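PDB 6TME: pollen-specific leucine-rich repeat extensin-like protein 1 from Arabidopsis thaliana, which probably binds RALF peptide signals through its leucine-rich repeat domain and, through its extensin-like part, ties them to the pollen-tube cell wall. Local coordinates for residues 46-49 / 50-54; 156-159 / 160-163; 320-323 / 324-327. All coordinates share one frame; numbering follows the deposited sequence.

Contact 1. Residues 46-49 / 50-54; sequences RAYI and ALQAW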
loop_
_atom_site.group_PDB
_atom_site.type_symbol
_atom_site.label_atom_id
_atom_site.label_comp_id
_atom_site.label_asym_id
_atom_site.label_seq_id
_atom_site.Cartn_x
_atom_site.Cartn_y
_atom_site.Cartn_z
ATOM N N ARG A 46 24.091 -17.359 16.616
ATOM C CA ARG A 46 22.722 -17.562 16.164
ATOM C C ARG A 46 22.458 -16.823 14.850
ATOM O O ARG A 46 21.791 -17.353 13.950
ATOM C CB ARG A 46 21.769 -17.114 17.264
ATOM C CG ARG A 46 21.488 -18.215 18.270
ATOM C CD ARG A 46 20.944 -17.652 19.545
ATOM N NE ARG A 46 19.798 -16.781 19.293
ATOM C CZ ARG A 46 19.608 -15.617 19.908
ATOM N NH1 ARG A 46 20.480 -15.207 20.822
ATOM N NH2 ARG A 46 18.543 -14.874 19.624
ATOM N N ALA A 47 23.013 -15.618 14.693
ATOM C CA ALA A 47 22.856 -14.928 13.413
ATOM C C ALA A 47 23.635 -15.633 12.318
ATOM O O ALA A 47 23.163 -15.724 11.178
ATOM C CB ALA A 47 23.297 -13.468 13.510
ATOM N N TYR A 48 24.835 -16.129 12.649
ATOM C CA TYR A 48 25.668 -16.823 11.673
ATOM C C TYR A 48 24.947 -18.043 11.113
ATOM O O TYR A 48 24.925 -18.262 9.898
ATOM C CB TYR A 48 27.000 -17.244 12.315
ATOM C CG TYR A 48 27.845 -18.124 11.410
ATOM C CD1 TYR A 48 28.564 -17.569 10.352
ATOM C CD2 TYR A 48 27.897 -19.511 11.585
ATOM C CE1 TYR A 48 29.326 -18.345 9.522
ATOM C CE2 TYR A 48 28.661 -20.306 10.747
ATOM C CZ TYR A 48 29.374 -19.712 9.713
ATOM O OH TYR A 48 30.131 -20.467 8.839
ATOM N N ILE A 49 24.375 -18.861 11.996
ATOM C CA ILE A 49 23.649 -20.055 11.566
ATOM C C ILE A 49 22.460 -19.674 10.673
ATOM O O ILE A 49 22.253 -20.255 9.596
ATOM C CB ILE A 49 23.212 -20.860 12.803
ATOM C CG1 ILE A 49 24.441 -21.461 13.509
ATOM C CG2 ILE A 49 22.177 -21.940 12.425
ATOM C CD1 ILE A 49 24.185 -21.895 14.990
ATOM N N ALA A 50 21.673 -18.680 11.104
ATOM C CA ALA A 50 20.566 -18.169 10.298
ATOM C C ALA A 50 21.014 -17.783 8.896
ATOM O O ALA A 50 20.398 -18.187 7.895
ATOM C CB ALA A 50 19.930 -16.964 10.990
ATOM N N LEU A 51 22.091 -16.999 8.800
ATOM C CA LEU A 51 22.457 -16.467 7.492
ATOM C C LEU A 51 23.064 -17.544 6.613
ATOM O O LEU A 51 22.865 -17.530 5.395
ATOM C CB LEU A 51 23.410 -15.287 7.637
ATOM C CG LEU A 51 22.787 -14.059 8.294
ATOM C CD1 LEU A 51 23.897 -13.092 8.768
ATOM C CD2 LEU A 51 21.775 -13.369 7.378
ATOM N N GLN A 52 23.806 -18.488 7.209
ATOM C CA GLN A 52 24.340 -19.596 6.420
ATOM C C GLN A 52 23.228 -20.544 5.970
ATOM O O GLN A 52 23.296 -21.091 4.862
ATOM C CB GLN A 52 25.423 -20.371 7.196
ATOM C CG GLN A 52 26.780 -19.644 7.352
ATOM C CD GLN A 52 27.384 -19.253 6.011
ATOM O OE1 GLN A 52 27.311 -20.013 5.055
ATOM N NE2 GLN A 52 27.981 -18.067 5.937
ATOM N N ALA A 53 22.207 -20.767 6.811
ATOM C CA ALA A 53 21.072 -21.562 6.346
ATOM C C ALA A 53 20.359 -20.859 5.192
ATOM O O ALA A 53 19.883 -21.519 4.263
ATOM C CB ALA A 53 20.099 -21.838 7.491
ATOM N N TRP A 54 20.319 -19.523 5.211
ATOM C CA TRP A 54 19.659 -18.778 4.139
ATOM C C TRP A 54 20.456 -18.865 2.839
ATOM O O TRP A 54 19.894 -19.143 1.768
ATOM C CB TRP A 54 19.457 -17.321 4.563
ATOM C CG TRP A 54 18.368 -16.604 3.818
ATOM C CD1 TRP A 54 17.476 -17.149 2.929
ATOM C CD2 TRP A 54 18.055 -15.206 3.892
ATOM N NE1 TRP A 54 16.641 -16.174 2.442
ATOM C CE2 TRP A 54 16.967 -14.974 3.022
ATOM C CE3 TRP A 54 18.602 -14.123 4.598
ATOM C CZ2 TRP A 54 16.411 -13.703 2.840
ATOM C CZ3 TRP A 54 18.043 -12.861 4.429
ATOM C CH2 TRP A 54 16.957 -12.659 3.556
#
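Tyr-48 lays one face of its ring against Gln-52, a turn further along helix 43-56, while Ile-49 and Ala-50, consecutive in the chain, add mainly backbone and methyl contacts. The backbone bonds are those of a regular alpha-helix: Ala-50 N reaches Arg-46 O at 3.1 Å, and Ile-49 O accepts from Ala-53 N at 2.8 Å, nearly in line with that C=O. The Ala-50 methyl rests on the preceding turn, with CB 3.5 Å from Ala-47 O. Tyr-48 CG is trans to the backbone N (chi1 173°), beside the carbonyl carbon, which lets the ring reach Gln-52. There Gln-52 CG sits over the ring toward its rim, 3.8 Å from the Tyr-48 centroid and 23° off the normal, a CH-pi contact; Tyr-48 CZ is its nearest ring atom at 3.5 Å. The Gln-52 chain bends at chi2, and its amide lies 37° from the ring plane, too tilted for a flat stack. Gln-52 NE2 is hydrogen-bonded to Trp-69 O and Tyr-77 OH, and Tyr-77 also touches Tyr-48. Elsewhere on the helix Ala-47 and Leu-51 pack on strand 92-98, as suits an N-terminal helix capping a leucine-rich repeat. The chemistry is divided along Gln-52: its aliphatic part serves the aromatic face, its NE2 is held by two outside oxygens, and together these are likely to limit the rotation of both side chains.

Contact 2. Residues 156-159 / 160-163; sequences FPTV and ALSW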
loop_
_atom_site.group_PDB
_atom_site.type_symbol
_atom_site.label_atom_id
_atom_site.label_comp_id
_atom_site.label_asym_id
_atom_site.label_seq_id
_atom_site.Cartn_x
_atom_site.Cartn_y
_atom_site.Cartn_z
ATOM N N PHE A 156 -2.596 -15.043 3.127
ATOM C CA PHE A 156 -2.008 -13.863 3.740
ATOM C C PHE A 156 -0.978 -14.281 4.791
ATOM O O PHE A 156 -1.247 -15.192 5.579
ATOM C CB PHE A 156 -3.109 -13.011 4.371
ATOM C CG PHE A 156 -2.607 -11.754 5.015
ATOM C CD1 PHE A 156 -2.092 -11.764 6.296
ATOM C CD2 PHE A 156 -2.642 -10.555 4.326
ATOM C CE1 PHE A 156 -1.622 -10.589 6.886
ATOM C CE2 PHE A 156 -2.181 -9.388 4.903
ATOM C CZ PHE A 156 -1.661 -9.407 6.192
ATOM N N PRO A 157 0.228 -13.651 4.822
ATOM C CA PRO A 157 1.260 -14.064 5.797
ATOM C C PRO A 157 0.912 -13.664 7.219
ATOM O O PRO A 157 1.350 -12.617 7.706
ATOM C CB PRO A 157 2.516 -13.325 5.320
ATOM C CG PRO A 157 1.956 -12.069 4.643
ATOM C CD PRO A 157 0.688 -12.547 3.953
ATOM N N THR A 158 0.119 -14.490 7.892
ATOM C CA THR A 158 -0.439 -14.098 9.179
ATOM C C THR A 158 0.609 -14.002 10.291
ATOM O O THR A 158 0.309 -13.422 11.343
ATOM C CB THR A 158 -1.576 -15.060 9.556
ATOM O OG1 THR A 158 -1.177 -16.419 9.350
ATOM C CG2 THR A 158 -2.803 -14.779 8.687
ATOM N N VAL A 159 1.824 -14.527 10.089
ATOM C CA VAL A 159 2.903 -14.295 11.052
ATOM C C VAL A 159 3.093 -12.801 11.312
ATOM O O VAL A 159 3.505 -12.397 12.411
ATOM C CB VAL A 159 4.214 -14.954 10.560
ATOM C CG1 VAL A 159 4.702 -14.296 9.275
ATOM C CG2 VAL A 159 5.302 -14.879 11.650
ATOM N N ALA A 160 2.757 -11.953 10.327
ATOM C CA ALA A 160 2.858 -10.512 10.529
ATOM C C ALA A 160 1.953 -10.031 11.654
ATOM O O ALA A 160 2.249 -9.008 12.283
ATOM C CB ALA A 160 2.529 -9.770 9.237
ATOM N N LEU A 161 0.858 -10.754 11.937
ATOM C CA LEU A 161 -0.049 -10.327 12.999
ATOM C C LEU A 161 0.565 -10.508 14.379
ATOM O O LEU A 161 0.066 -9.932 15.351
ATOM C CB LEU A 161 -1.362 -11.097 12.913
ATOM C CG LEU A 161 -2.153 -10.912 11.605
ATOM C CD1 LEU A 161 -3.253 -11.961 11.475
ATOM C CD2 LEU A 161 -2.731 -9.504 11.509
ATOM N N SER A 162 1.633 -11.286 14.488
ATOM C CA SER A 162 2.213 -11.586 15.784
ATOM C C SER A 162 3.236 -10.553 16.238
ATOM O O SER A 162 3.744 -10.666 17.352
ATOM C CB SER A 162 2.866 -12.973 15.752
ATOM O OG SER A 162 4.098 -12.911 15.061
ATOM N N TRP A 163 3.542 -9.543 15.424
ATOM C CA TRP A 163 4.623 -8.621 15.747
ATOM C C TRP A 163 4.046 -7.426 16.492
ATOM O O TRP A 163 3.272 -6.670 15.903
ATOM C CB TRP A 163 5.338 -8.171 14.485
ATOM C CG TRP A 163 6.099 -9.271 13.814
ATOM C CD1 TRP A 163 6.780 -10.273 14.426
ATOM C CD2 TRP A 163 6.244 -9.493 12.403
ATOM N NE1 TRP A 163 7.357 -11.102 13.493
ATOM C CE2 TRP A 163 7.045 -10.647 12.243
ATOM C CE3 TRP A 163 5.788 -8.818 11.259
ATOM C CZ2 TRP A 163 7.404 -11.147 10.988
ATOM C CZ3 TRP A 163 6.132 -9.321 10.013
ATOM C CH2 TRP A 163 6.939 -10.473 9.888
#
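With chi1 at 76°, Ser-162 holds OG between its own N and carbonyl carbon, turned back onto Val-159 O, and Val-159 has CG2 trans to its backbone N (chi1 65° for CG1), which brings CG2 to 4.3 Å from Trp-163 CZ2. Val-159 O is gripped twice: Ser-162 OG donates at 2.8 Å in the carbonyl plane, and Ser-162 N at 3.0 Å from above that plane. The same oxygen lies over the centre of one face of the Trp-163 indole, 3.9 Å above it, and Ala-160 CA comes to that face nearer the rim. Replacing Ser-162 by an alanine removes OG, and Val-159 O would probably be left with the backbone N-H as its one donor from this turn, the end of the turn held less firmly. Upstream, Ala-160 N bonds to Pro-157 O and Leu-161 N to Thr-158 O, i to i+3 bonds of a 3-10 turn, while Leu-161 CD1 meets Thr-158 CG2 at 4.0 Å. The turn lies between strands 151-153 and 168-170, on the convex side of the repeat solenoid: Phe-156 and Ala-160 pack on Leu-169 of strand 168-170, and Trp-163 meets Phe-145 of strand 144-146 and bonds through NE1 to Leu-136 O.

Contact 3. Residues 320-323 / 324-327; sequences GEAQ and SCVP. With SO4 (sulfate ion), chain K.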
loop_
_atom_site.group_PDB
_atom_site.type_symbol
_atom_site.label_atom_id
_atom_site.label_comp_id
_atom_site.label_asym_id
_atom_site.label_seq_id
_atom_site.Cartn_x
_atom_site.Cartn_y
_atom_site.Cartn_z
ATOM N N GLY A 320 -24.739 14.941 -16.183
ATOM C CA GLY A 320 -24.597 16.373 -15.999
ATOM C C GLY A 320 -23.319 16.693 -15.256
ATOM O O GLY A 320 -22.822 15.885 -14.461
ATOM N N GLU A 321 -22.775 17.882 -15.519
ATOM C CA GLU A 321 -21.621 18.340 -14.761
ATOM C C GLU A 321 -21.677 19.848 -14.618
ATOM O O GLU A 321 -22.126 20.551 -15.518
ATOM C CB GLU A 321 -20.291 17.933 -15.407
ATOM C CG GLU A 321 -20.070 18.442 -16.820
ATOM C CD GLU A 321 -18.732 17.971 -17.397
ATOM O OE1 GLU A 321 -17.936 17.363 -16.648
ATOM O OE2 GLU A 321 -18.472 18.201 -18.596
ATOM N N ALA A 322 -21.207 20.335 -13.477
ATOM C CA ALA A 322 -21.055 21.766 -13.281
ATOM C C ALA A 322 -20.022 22.340 -14.250
ATOM O O ALA A 322 -19.112 21.645 -14.715
ATOM C CB ALA A 322 -20.648 22.056 -11.833
ATOM N N GLN A 323 -20.169 23.632 -14.553
ATOM C CA GLN A 323 -19.230 24.281 -15.465
ATOM C C GLN A 323 -17.814 24.266 -14.908
ATOM O O GLN A 323 -16.843 24.195 -15.669
ATOM C CB GLN A 323 -19.665 25.723 -15.747
ATOM C CG GLN A 323 -21.111 25.863 -16.206
ATOM C CD GLN A 323 -21.472 27.290 -16.595
ATOM O OE1 GLN A 323 -20.613 28.177 -16.620
ATOM N NE2 GLN A 323 -22.748 27.514 -16.901
ATOM N N SER A 324 -17.671 24.334 -13.596
ATOM C CA SER A 324 -16.334 24.288 -13.025
ATOM C C SER A 324 -15.747 22.881 -13.007
ATOM O O SER A 324 -14.588 22.727 -12.624
ATOM C CB SER A 324 -16.345 24.880 -11.618
ATOM O OG SER A 324 -17.295 24.215 -10.809
ATOM N N CYS A 325 -16.500 21.866 -13.431
ATOM C CA CYS A 325 -15.994 20.505 -13.608
ATOM C C CYS A 325 -15.490 20.231 -15.010
ATOM O O CYS A 325 -15.081 19.101 -15.290
ATOM C CB CYS A 325 -17.083 19.473 -13.318
ATOM S SG CYS A 325 -17.825 19.663 -11.744
ATOM N N VAL A 326 -15.551 21.207 -15.903
ATOM C CA VAL A 326 -15.334 20.925 -17.320
ATOM C C VAL A 326 -13.833 20.890 -17.588
ATOM O O VAL A 326 -13.114 21.823 -17.193
ATOM C CB VAL A 326 -16.038 21.970 -18.186
ATOM C CG1 VAL A 326 -15.715 21.773 -19.673
ATOM C CG2 VAL A 326 -17.532 21.875 -17.971
ATOM N N PRO A 327 -13.331 19.841 -18.218
ATOM C CA PRO A 327 -11.909 19.808 -18.565
ATOM C C PRO A 327 -11.584 20.922 -19.553
ATOM O O PRO A 327 -12.442 21.389 -20.305
ATOM C CB PRO A 327 -11.719 18.417 -19.188
ATOM C CG PRO A 327 -12.972 17.617 -18.782
ATOM C CD PRO A 327 -14.062 18.638 -18.660
HETATM S S SO4 K . -19.769 26.997 -11.238
HETATM O O1 SO4 K . -18.669 27.815 -11.753
HETATM O O2 SO4 K . -19.773 25.698 -11.906
HETATM O O3 SO4 K . -21.035 27.676 -11.510
HETATM O O4 SO4 K . -19.619 26.817 -9.796
#
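Ala-322 and Cys-325 face one another across a tight turn, their CA atoms 5.2 Å apart. The chain leaves strand 317-321 extended and curls at Gln-323 into a short 3-10 segment, closed by Cys-325 N to Ala-322 O at 2.9 Å and by a longer bond from Val-326 N to Gln-323 O at 3.3 Å. Both N-H groups come from above the acceptor's carbonyl plane, a consequence of so tight a winding. Ala-322 CB lies against Cys-325 SG at 3.7 Å, and that sulfur is joined in a disulfide to Cys-303 of helix 300-303. The Glu-321 chain, extended beyond CG, crosses Val-326 at about a right angle and sets OE2 3.8 Å from Val-326 CG2. The same OE2 has a long, weak ion pair with Arg-345 and lies close to Asp-337 OD2, so the two acids may raise each other's proton affinity. At the start of the turn a sulfate, probably from the crystallisation liquor, takes two bonds on its O2, from Ser-324 N at 3.0 Å and Ser-324 OG at 3.1 Å. With OG between the backbone N and carbonyl carbon (chi1 56°), Ser-324 grips this oxygen as a two-pronged donor, and the N-H groups at the start of the turn probably favour an anion there.

The three contacts follow one another along the chain and sample the solenoid from its N-terminal cap to its C-terminal part. Contact 1 and contact 2 lie on the same side of the chain's centre, their own centres 22 Å apart and their nearest atoms about 12 Å apart. Contact 3 is on the opposite side, its nearest atoms about 37 Å from contact 2 and about 48 Å from contact 1. Ser-324 of contact 3 bonds a sulfate directly, and another, probably also from the crystallisation liquor, lies about 5 Å from the Arg-46 side chain of contact 1. An attached sugar comes within about 11 Å of the Pro-327 side chain, a glycan on the protein surface and not a ligand in a pocket.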